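Peptide ABC transporter permease (Staphylococcus hominis, PDB 6EXS) probably imports peptides across the cell membrane as a POT-family transporter, and binds a thioalcohol-conjugated dipeptide, a precursor of human axillary malodour. Local coordinates at residues I132-G137 and F151-Y155; Q8-H14 and Y140-R146. One frame throughout, in Å; residues are numbered along the deposited sequence.

Contact 1: residues I132-G137 and F151-Y155; sequences ISNIVG and FVIFY. With OLC ((2R)-2,3-dihydroxypropyl (9Z)-octadec-9-enoate), chain L.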
ATOM      1  N   ILE A 132      14.332   0.642  -2.436  1.00 35.88           N
ATOM      2  CA  ILE A 132      14.875   0.396  -1.085  1.00 35.77           C
ATOM      3  C   ILE A 132      14.837  -1.124  -0.788  1.00 40.68           C
ATOM      4  O   ILE A 132      15.789  -1.655  -0.209  1.00 41.05           O
ATOM      5  CB  ILE A 132      14.189   1.263   0.034  1.00 37.50           C
ATOM      6  CG1 ILE A 132      14.890   1.084   1.408  1.00 37.89           C
ATOM      7  CG2 ILE A 132      12.682   1.022   0.127  1.00 36.27           C
ATOM      8  CD1 ILE A 132      14.909   2.304   2.337  1.00 40.65           C
ATOM      9  N   SER A 133      13.753  -1.809  -1.246  1.00 36.18           N
ATOM     10  CA  SER A 133      13.500  -3.240  -1.073  1.00 36.15           C
ATOM     11  C   SER A 133      14.554  -4.048  -1.799  1.00 41.55           C
ATOM     12  O   SER A 133      15.077  -5.025  -1.259  1.00 42.60           O
ATOM     13  CB  SER A 133      12.113  -3.596  -1.600  1.00 39.80           C
ATOM     14  OG  SER A 133      11.312  -4.161  -0.579  1.00 51.63           O
ATOM     15  N   ASN A 134      14.873  -3.615  -3.023  1.00 37.31           N
ATOM     16  CA  ASN A 134      15.866  -4.197  -3.897  1.00 37.36           C
ATOM     17  C   ASN A 134      17.258  -4.146  -3.243  1.00 43.12           C
ATOM     18  O   ASN A 134      17.950  -5.172  -3.215  1.00 43.96           O
ATOM     19  CB  ASN A 134      15.846  -3.461  -5.228  1.00 35.59           C
ATOM     20  CG  ASN A 134      16.578  -4.177  -6.315  1.00 52.29           C
ATOM     21  OD1 ASN A 134      17.808  -4.226  -6.332  1.00 46.90           O
ATOM     22  ND2 ASN A 134      15.835  -4.759  -7.239  1.00 46.70           N
ATOM     23  N   ILE A 135      17.652  -2.963  -2.701  1.00 40.00           N
ATOM     24  CA  ILE A 135      18.941  -2.743  -2.016  1.00 39.70           C
ATOM     25  C   ILE A 135      19.111  -3.731  -0.859  1.00 40.67           C
ATOM     26  O   ILE A 135      20.150  -4.379  -0.779  1.00 39.50           O
ATOM     27  CB  ILE A 135      19.156  -1.254  -1.596  1.00 42.44           C
ATOM     28  CG1 ILE A 135      19.301  -0.348  -2.846  1.00 42.49           C
ATOM     29  CG2 ILE A 135      20.374  -1.099  -0.671  1.00 43.55           C
ATOM     30  CD1 ILE A 135      18.980   1.149  -2.612  1.00 44.77           C
ATOM     31  N   VAL A 136      18.061  -3.883  -0.021  1.00 36.76           N
ATOM     32  CA  VAL A 136      17.985  -4.804   1.131  1.00 36.35           C
ATOM     33  C   VAL A 136      18.377  -6.243   0.722  1.00 40.83           C
ATOM     34  O   VAL A 136      19.271  -6.826   1.337  1.00 41.93           O
ATOM     35  CB  VAL A 136      16.595  -4.741   1.824  1.00 39.14           C
ATOM     36  CG1 VAL A 136      16.411  -5.881   2.815  1.00 39.33           C
ATOM     37  CG2 VAL A 136      16.378  -3.395   2.507  1.00 38.31           C
ATOM     38  N   GLY A 137      17.737  -6.771  -0.324  1.00 36.02           N
ATOM     39  CA  GLY A 137      18.027  -8.107  -0.838  1.00 35.85           C
ATOM     40  C   GLY A 137      19.403  -8.262  -1.464  1.00 40.22           C
ATOM     41  O   GLY A 137      19.985  -9.346  -1.401  1.00 40.71           O
ATOM     42  N   PHE A 151      14.308  -9.551   5.504  1.00 40.58           N
ATOM     43  CA  PHE A 151      13.107  -8.855   5.046  1.00 39.06           C
ATOM     44  C   PHE A 151      12.055  -8.815   6.151  1.00 42.93           C
ATOM     45  O   PHE A 151      11.448  -7.773   6.352  1.00 43.05           O
ATOM     46  CB  PHE A 151      12.563  -9.472   3.754  1.00 40.55           C
ATOM     47  CG  PHE A 151      13.273  -9.005   2.501  1.00 41.40           C
ATOM     48  CD1 PHE A 151      12.995  -7.758   1.946  1.00 43.58           C
ATOM     49  CD2 PHE A 151      14.170  -9.834   1.844  1.00 42.29           C
ATOM     50  CE1 PHE A 151      13.631  -7.341   0.771  1.00 44.24           C
ATOM     51  CE2 PHE A 151      14.795  -9.420   0.663  1.00 45.00           C
ATOM     52  CZ  PHE A 151      14.523  -8.176   0.136  1.00 42.71           C
ATOM     53  N   VAL A 152      11.893  -9.907   6.923  1.00 39.80           N
ATOM     54  CA  VAL A 152      10.969  -9.933   8.064  1.00 39.49           C
ATOM     55  C   VAL A 152      11.310  -8.754   9.008  1.00 45.08           C
ATOM     56  O   VAL A 152      10.405  -8.005   9.387  1.00 44.91           O
ATOM     57  CB  VAL A 152      10.969 -11.304   8.788  1.00 43.06           C
ATOM     58  CG1 VAL A 152      10.322 -11.216  10.173  1.00 41.96           C
ATOM     59  CG2 VAL A 152      10.286 -12.370   7.937  1.00 42.89           C
ATOM     60  N   ILE A 153      12.623  -8.550   9.310  1.00 41.47           N
ATOM     61  CA  ILE A 153      13.117  -7.421  10.124  1.00 39.97           C
ATOM     62  C   ILE A 153      12.817  -6.095   9.388  1.00 42.22           C
ATOM     63  O   ILE A 153      12.239  -5.201   9.991  1.00 40.99           O
ATOM     64  CB  ILE A 153      14.627  -7.577  10.489  1.00 42.51           C
ATOM     65  CG1 ILE A 153      14.844  -8.791  11.409  1.00 43.28           C
ATOM     66  CG2 ILE A 153      15.227  -6.287  11.092  1.00 40.99           C
ATOM     67  CD1 ILE A 153      16.227  -9.396  11.326  1.00 49.16           C
ATOM     68  N   PHE A 154      13.178  -5.984   8.092  1.00 38.10           N
ATOM     69  CA  PHE A 154      12.940  -4.757   7.320  1.00 37.59           C
ATOM     70  C   PHE A 154      11.471  -4.302   7.345  1.00 44.62           C
ATOM     71  O   PHE A 154      11.200  -3.111   7.502  1.00 43.88           O
ATOM     72  CB  PHE A 154      13.458  -4.889   5.871  1.00 38.70           C
ATOM     73  CG  PHE A 154      13.168  -3.708   4.971  1.00 38.59           C
ATOM     74  CD1 PHE A 154      13.893  -2.530   5.087  1.00 40.80           C
ATOM     75  CD2 PHE A 154      12.174  -3.777   4.007  1.00 39.60           C
ATOM     76  CE1 PHE A 154      13.626  -1.444   4.251  1.00 40.87           C
ATOM     77  CE2 PHE A 154      11.900  -2.686   3.178  1.00 41.70           C
ATOM     78  CZ  PHE A 154      12.637  -1.535   3.298  1.00 39.61           C
ATOM     79  N   TYR A 155      10.528  -5.251   7.214  1.00 43.01           N
ATOM     80  CA  TYR A 155       9.113  -4.914   7.195  1.00 42.49           C
ATOM     81  C   TYR A 155       8.543  -4.612   8.593  1.00 45.50           C
ATOM     82  O   TYR A 155       7.424  -4.097   8.671  1.00 45.11           O
ATOM     83  CB  TYR A 155       8.304  -5.965   6.434  1.00 44.18           C
ATOM     84  CG  TYR A 155       8.676  -6.006   4.969  1.00 46.53           C
ATOM     85  CD1 TYR A 155       8.431  -4.918   4.135  1.00 48.97           C
ATOM     86  CD2 TYR A 155       9.269  -7.132   4.413  1.00 47.70           C
ATOM     87  CE1 TYR A 155       8.799  -4.941   2.787  1.00 51.78           C
ATOM     88  CE2 TYR A 155       9.644  -7.168   3.071  1.00 48.99           C
ATOM     89  CZ  TYR A 155       9.411  -6.070   2.261  1.00 58.76           C
ATOM     90  OH  TYR A 155       9.771  -6.122   0.933  1.00 60.97           O
TER
HETATM   91  C24 OLC L 511      15.999  -9.067  15.815  1.00 78.67           C
HETATM   92  C5  OLC L 511      13.866  -1.289  18.014  1.00 81.84           C
HETATM   93  C4  OLC L 511      14.435  -2.579  17.455  1.00 82.40           C
HETATM   94  C3  OLC L 511      14.625  -2.550  15.949  1.00 82.86           C
HETATM   95  C2  OLC L 511      15.322  -3.786  15.386  1.00 83.76           C
HETATM   96  C21 OLC L 511      14.336  -7.241  16.262  1.00 81.17           C
HETATM   97  C1  OLC L 511      14.473  -5.024  15.372  1.00 84.24           C
HETATM   98  C22 OLC L 511      14.784  -8.323  15.310  1.00 79.86           C
HETATM   99  O19 OLC L 511      13.364  -5.088  14.908  1.00 86.27           O
HETATM  100  O25 OLC L 511      16.283 -10.191  14.996  1.00 78.45           O
HETATM  101  O23 OLC L 511      13.700  -9.237  15.123  1.00 81.22           O
HETATM  102  O20 OLC L 511      15.109  -6.058  15.944  1.00 82.65           O
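A chi1 of 168° swings Val136 CG1 away from its own backbone N and leaves CG2 beside it, and the two methyls spread over two phenylalanine rings of residues 151-155. CG1 sits over one face of Phe151, 4.0 Å from the ring centroid, and CG2 over one face of Phe154, its centroid 3.9 Å away; both are CH-pi contacts displaced toward the ring rim. Phe154, its CG trans to N at chi1 176°, also reaches Ile132, its CZ 3.9 Å from Ile132 CG1. The two segments belong to consecutive transmembrane helices, 110-137 and 147-174, of a major facilitator superfamily transporter, and run roughly antiparallel at 145°. The axes of the two short segments come no closer than 11.0 Å, a separation bridged largely by aromatic side chains. Phe151 brings its rim to the last turn of helix 110-137: CE1 lies 3.4 Å from Ser133 O, near the ring plane, while CZ and CE2 lie against the backbone of Gly137. Tyr155 extends its phenol across to Ser133, with OH 2.9 Å from OG, and one face of its ring is met by Phe154 CD2. Glu25 and Leu21 of helix 16-44 also touch this cluster, Glu25 at Ile132 and Phe154, Leu21 at Val136.

Contact 2: residues Q8-H14 and Y140-R146; sequences QKGFFGH and YPENDTR. With OLC ((2R)-2,3-dihydroxypropyl (9Z)-octadec-9-enoate), chain L.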
ATOM      1  N   GLN A   8      29.113  -7.708   6.425  1.00 51.03           N
ATOM      2  CA  GLN A   8      28.175  -8.833   6.369  1.00 49.63           C
ATOM      3  C   GLN A   8      27.449  -9.111   7.686  1.00 51.92           C
ATOM      4  O   GLN A   8      26.560  -9.964   7.723  1.00 50.82           O
ATOM      5  CB  GLN A   8      28.866 -10.094   5.821  1.00 51.69           C
ATOM      6  CG  GLN A   8      28.926 -10.126   4.282  1.00 61.42           C
ATOM      7  CD  GLN A   8      27.563 -10.036   3.614  1.00 71.13           C
ATOM      8  OE1 GLN A   8      26.658 -10.851   3.856  1.00 61.68           O
ATOM      9  NE2 GLN A   8      27.380  -9.013   2.786  1.00 59.10           N
ATOM     10  N   LYS A   9      27.804  -8.375   8.749  1.00 47.90           N
ATOM     11  CA  LYS A   9      27.163  -8.439  10.063  1.00 47.21           C
ATOM     12  C   LYS A   9      26.985  -6.981  10.568  1.00 51.32           C
ATOM     13  O   LYS A   9      27.250  -6.038   9.812  1.00 51.59           O
ATOM     14  CB  LYS A   9      27.998  -9.303  11.038  1.00 50.37           C
ATOM     15  CG  LYS A   9      28.034 -10.804  10.712  1.00 58.27           C
ATOM     16  CD  LYS A   9      26.783 -11.573  11.157  1.00 65.05           C
ATOM     17  CE  LYS A   9      26.944 -13.066  10.998  1.00 67.86           C
ATOM     18  NZ  LYS A   9      25.900 -13.822  11.741  1.00 74.31           N
ATOM     19  N   GLY A  10      26.514  -6.797  11.798  1.00 46.77           N
ATOM     20  CA  GLY A  10      26.372  -5.453  12.347  1.00 46.31           C
ATOM     21  C   GLY A  10      24.996  -5.008  12.795  1.00 48.94           C
ATOM     22  O   GLY A  10      24.900  -4.025  13.535  1.00 48.39           O
ATOM     23  N   PHE A  11      23.923  -5.693  12.335  1.00 44.11           N
ATOM     24  CA  PHE A  11      22.548  -5.400  12.734  1.00 42.64           C
ATOM     25  C   PHE A  11      21.790  -6.693  12.983  1.00 46.82           C
ATOM     26  O   PHE A  11      21.214  -7.259  12.054  1.00 46.21           O
ATOM     27  CB  PHE A  11      21.831  -4.500  11.714  1.00 43.40           C
ATOM     28  CG  PHE A  11      20.504  -3.954  12.202  1.00 44.60           C
ATOM     29  CD1 PHE A  11      20.454  -2.988  13.201  1.00 48.06           C
ATOM     30  CD2 PHE A  11      19.309  -4.376  11.633  1.00 46.54           C
ATOM     31  CE1 PHE A  11      19.227  -2.470  13.635  1.00 48.38           C
ATOM     32  CE2 PHE A  11      18.081  -3.855  12.064  1.00 48.17           C
ATOM     33  CZ  PHE A  11      18.052  -2.908  13.063  1.00 46.55           C
ATOM     34  N   PHE A  12      21.816  -7.173  14.246  1.00 44.03           N
ATOM     35  CA  PHE A  12      21.173  -8.416  14.719  1.00 43.59           C
ATOM     36  C   PHE A  12      21.539  -9.660  13.878  1.00 46.92           C
ATOM     37  O   PHE A  12      20.648 -10.443  13.518  1.00 46.49           O
ATOM     38  CB  PHE A  12      19.643  -8.249  14.836  1.00 43.89           C
ATOM     39  CG  PHE A  12      19.191  -7.206  15.823  1.00 44.66           C
ATOM     40  CD1 PHE A  12      19.032  -7.521  17.165  1.00 47.51           C
ATOM     41  CD2 PHE A  12      18.903  -5.914  15.408  1.00 45.82           C
ATOM     42  CE1 PHE A  12      18.617  -6.556  18.078  1.00 48.28           C
ATOM     43  CE2 PHE A  12      18.490  -4.948  16.323  1.00 48.43           C
ATOM     44  CZ  PHE A  12      18.336  -5.279  17.649  1.00 47.04           C
ATOM     45  N   GLY A  13      22.831  -9.809  13.565  1.00 42.71           N
ATOM     46  CA  GLY A  13      23.350 -10.907  12.754  1.00 43.17           C
ATOM     47  C   GLY A  13      23.162 -10.755  11.249  1.00 47.59           C
ATOM     48  O   GLY A  13      23.406 -11.705  10.504  1.00 49.30           O
ATOM     49  N   HIS A  14      22.727  -9.561  10.789  1.00 41.89           N
ATOM     50  CA  HIS A  14      22.486  -9.210   9.380  1.00 40.19           C
ATOM     51  C   HIS A  14      23.445  -8.088   8.911  1.00 46.25           C
ATOM     52  O   HIS A  14      23.964  -7.379   9.775  1.00 47.40           O
ATOM     53  CB  HIS A  14      21.011  -8.783   9.185  1.00 38.32           C
ATOM     54  CG  HIS A  14      20.050  -9.910   9.382  1.00 40.59           C
ATOM     55  ND1 HIS A  14      19.630 -10.687   8.324  1.00 41.44           N
ATOM     56  CD2 HIS A  14      19.551 -10.426  10.531  1.00 42.07           C
ATOM     57  CE1 HIS A  14      18.844 -11.612   8.849  1.00 40.88           C
ATOM     58  NE2 HIS A  14      18.777 -11.505  10.177  1.00 41.41           N
ATOM     59  N   TYR A 140      22.767  -9.315   0.638  1.00 41.42           N
ATOM     60  CA  TYR A 140      23.025 -10.735   0.904  1.00 42.80           C
ATOM     61  C   TYR A 140      23.641 -11.460  -0.300  1.00 51.12           C
ATOM     62  O   TYR A 140      23.068 -11.400  -1.390  1.00 51.28           O
ATOM     63  CB  TYR A 140      21.727 -11.467   1.317  1.00 42.48           C
ATOM     64  CG  TYR A 140      21.079 -10.915   2.566  1.00 41.87           C
ATOM     65  CD1 TYR A 140      20.169  -9.858   2.495  1.00 42.17           C
ATOM     66  CD2 TYR A 140      21.382 -11.437   3.822  1.00 42.00           C
ATOM     67  CE1 TYR A 140      19.608  -9.311   3.645  1.00 39.88           C
ATOM     68  CE2 TYR A 140      20.803 -10.917   4.977  1.00 41.60           C
ATOM     69  CZ  TYR A 140      19.923  -9.848   4.883  1.00 45.17           C
ATOM     70  OH  TYR A 140      19.343  -9.323   6.003  1.00 42.22           O
ATOM     71  N   PRO A 141      24.735 -12.234  -0.112  1.00 50.85           N
ATOM     72  CA  PRO A 141      25.296 -13.010  -1.236  1.00 52.77           C
ATOM     73  C   PRO A 141      24.298 -14.021  -1.820  1.00 59.40           C
ATOM     74  O   PRO A 141      23.278 -14.298  -1.190  1.00 58.44           O
ATOM     75  CB  PRO A 141      26.511 -13.705  -0.611  1.00 55.83           C
ATOM     76  CG  PRO A 141      26.840 -12.899   0.592  1.00 59.38           C
ATOM     77  CD  PRO A 141      25.528 -12.425   1.113  1.00 53.19           C
ATOM     78  N   GLU A 142      24.583 -14.550  -3.035  1.00 58.87           N
ATOM     79  CA  GLU A 142      23.716 -15.470  -3.786  1.00 59.02           C
ATOM     80  C   GLU A 142      23.087 -16.611  -2.942  1.00 63.37           C
ATOM     81  O   GLU A 142      21.857 -16.711  -2.901  1.00 61.72           O
ATOM     82  CB  GLU A 142      24.414 -16.038  -5.049  1.00 61.63           C
ATOM     83  CG  GLU A 142      25.832 -16.572  -4.856  1.00 76.22           C
ATOM     84  CD  GLU A 142      26.450 -17.376  -5.994  1.00 99.08           C
ATOM     85  OE1 GLU A 142      27.351 -18.200  -5.713  1.00 79.43           O
ATOM     86  OE2 GLU A 142      26.047 -17.177  -7.164  1.00 99.24           O
ATOM     87  N   ASN A 143      23.901 -17.437  -2.261  1.00 61.72           N
ATOM     88  CA  ASN A 143      23.393 -18.587  -1.502  1.00 61.82           C
ATOM     89  C   ASN A 143      23.050 -18.304  -0.015  1.00 64.65           C
ATOM     90  O   ASN A 143      22.772 -19.258   0.721  1.00 65.63           O
ATOM     91  CB  ASN A 143      24.367 -19.777  -1.625  1.00 63.13           C
ATOM     92  CG  ASN A 143      24.415 -20.389  -3.008  1.00 79.90           C
ATOM     93  OD1 ASN A 143      25.330 -20.138  -3.793  1.00 73.80           O
ATOM     94  ND2 ASN A 143      23.437 -21.221  -3.337  1.00 70.36           N
ATOM     95  N   ASP A 144      23.022 -17.019   0.411  1.00 58.38           N
ATOM     96  CA  ASP A 144      22.742 -16.632   1.800  1.00 56.73           C
ATOM     97  C   ASP A 144      21.290 -16.906   2.231  1.00 58.65           C
ATOM     98  O   ASP A 144      20.348 -16.361   1.655  1.00 57.09           O
ATOM     99  CB  ASP A 144      23.146 -15.171   2.078  1.00 57.42           C
ATOM    100  CG  ASP A 144      23.542 -14.875   3.516  1.00 58.89           C
ATOM    101  OD1 ASP A 144      22.871 -15.375   4.430  1.00 58.20           O
ATOM    102  OD2 ASP A 144      24.489 -14.098   3.723  1.00 61.53           O
ATOM    103  N   THR A 145      21.143 -17.758   3.269  1.00 54.72           N
ATOM    104  CA  THR A 145      19.885 -18.215   3.876  1.00 53.06           C
ATOM    105  C   THR A 145      19.211 -17.153   4.737  1.00 54.52           C
ATOM    106  O   THR A 145      18.004 -17.239   4.965  1.00 54.71           O
ATOM    107  CB  THR A 145      20.131 -19.478   4.728  1.00 59.73           C
ATOM    108  OG1 THR A 145      21.157 -19.213   5.690  1.00 59.71           O
ATOM    109  CG2 THR A 145      20.476 -20.705   3.894  1.00 55.44           C
ATOM    110  N   ARG A 146      19.987 -16.178   5.248  1.00 48.84           N
ATOM    111  CA  ARG A 146      19.498 -15.091   6.120  1.00 46.26           C
ATOM    112  C   ARG A 146      18.514 -14.113   5.453  1.00 46.17           C
ATOM    113  O   ARG A 146      17.772 -13.438   6.175  1.00 43.36           O
ATOM    114  CB  ARG A 146      20.671 -14.270   6.697  1.00 43.30           C
ATOM    115  CG  ARG A 146      21.715 -15.041   7.496  1.00 37.41           C
ATOM    116  CD  ARG A 146      22.813 -14.092   7.932  1.00 34.61           C
ATOM    117  NE  ARG A 146      23.574 -13.565   6.801  1.00 38.42           N
ATOM    118  CZ  ARG A 146      24.467 -12.585   6.886  1.00 48.38           C
ATOM    119  NH1 ARG A 146      24.700 -11.991   8.050  1.00 32.70           N
ATOM    120  NH2 ARG A 146      25.140 -12.194   5.808  1.00 30.15           N
TER
HETATM  121  C24 OLC L 511      15.999  -9.067  15.815  1.00 78.67           C
HETATM  122  C5  OLC L 511      13.866  -1.289  18.014  1.00 81.84           C
HETATM  123  C4  OLC L 511      14.435  -2.579  17.455  1.00 82.40           C
HETATM  124  C3  OLC L 511      14.625  -2.550  15.949  1.00 82.86           C
HETATM  125  C2  OLC L 511      15.322  -3.786  15.386  1.00 83.76           C
HETATM  126  C21 OLC L 511      14.336  -7.241  16.262  1.00 81.17           C
HETATM  127  C1  OLC L 511      14.473  -5.024  15.372  1.00 84.24           C
HETATM  128  C22 OLC L 511      14.784  -8.323  15.310  1.00 79.86           C
HETATM  129  O19 OLC L 511      13.364  -5.088  14.908  1.00 86.27           O
HETATM  130  O25 OLC L 511      16.283 -10.191  14.996  1.00 78.45           O
HETATM  131  O23 OLC L 511      13.700  -9.237  15.123  1.00 81.22           O
HETATM  132  O20 OLC L 511      15.109  -6.058  15.944  1.00 82.65           O
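A small N-terminal beta hairpin, with a type I' turn from Phe11 to His14 and a G1 bulge in which Gly10 and Phe11 face His14, meets the loop between helices 110-137 and 147-174 through Arg146 and Tyr140. Arg146 NH1 donates to two backbone carbonyls of the hairpin segment: to Gln8 O at 2.8 Å, nearly straight (164°) and in the guanidinium plane, and to Gly13 O at 2.8 Å from a donor tilted out of that carbonyl's plane. The NE/NH2 edge takes Asp144 side-on, NE meeting OD1 at 3.1 Å and NH2 meeting OD2 at 2.9 Å in a salt bridge. Asp144 OD1 also caps Arg146 N at 3.1 Å, ahead of helix 147-174. A bend at chi3 (-66°) turns the arginine's end between these partners. Beside it, His14 ND1 and Tyr140 OH share a 2.7 Å hydrogen bond, the rings meeting rim to rim with planes at 77°. The amide of Gln8 gives its NE2 to Leu139 O, while its OE1 lies 2.8 Å from Arg146 NH2, next to Pro141 CD. Lys9 NZ approaches Arg146 NH1 to 4.3 Å, a like-charge neighbour that the carboxylate of Asp144 probably offsets in part. Asp144 on the NE/NH2 edge, Gln8 O on the NH1/NH2 edge and Gly13 O on the far side of NH1 together hold the guanidinium against rotation and tie the hairpin to the loop.

Contacts 1 and 2 lie about 12 Å apart, centre to centre, on the same side of the chain's centre. Their segments interleave along the sequence: 8-14, then 132-137, 140-146 and 151-155. Contact 1 thus pairs the two helices that the loop of contact 2 connects, while contact 2 fastens the N-terminal hairpin, which leads into helix 16-44, onto that loop. Ile153 of helix 147-174 joins them, with CD1 3.5 Å from His14 NE2 and CG2 against Phe11, and one monoolein molecule touches both. The hairpin therefore packs on helix 147-174 and the start of helix 16-44, at one end of the transmembrane bundle, and the side chain of Tyr155 is about 7 Å from the bound peptide conjugate.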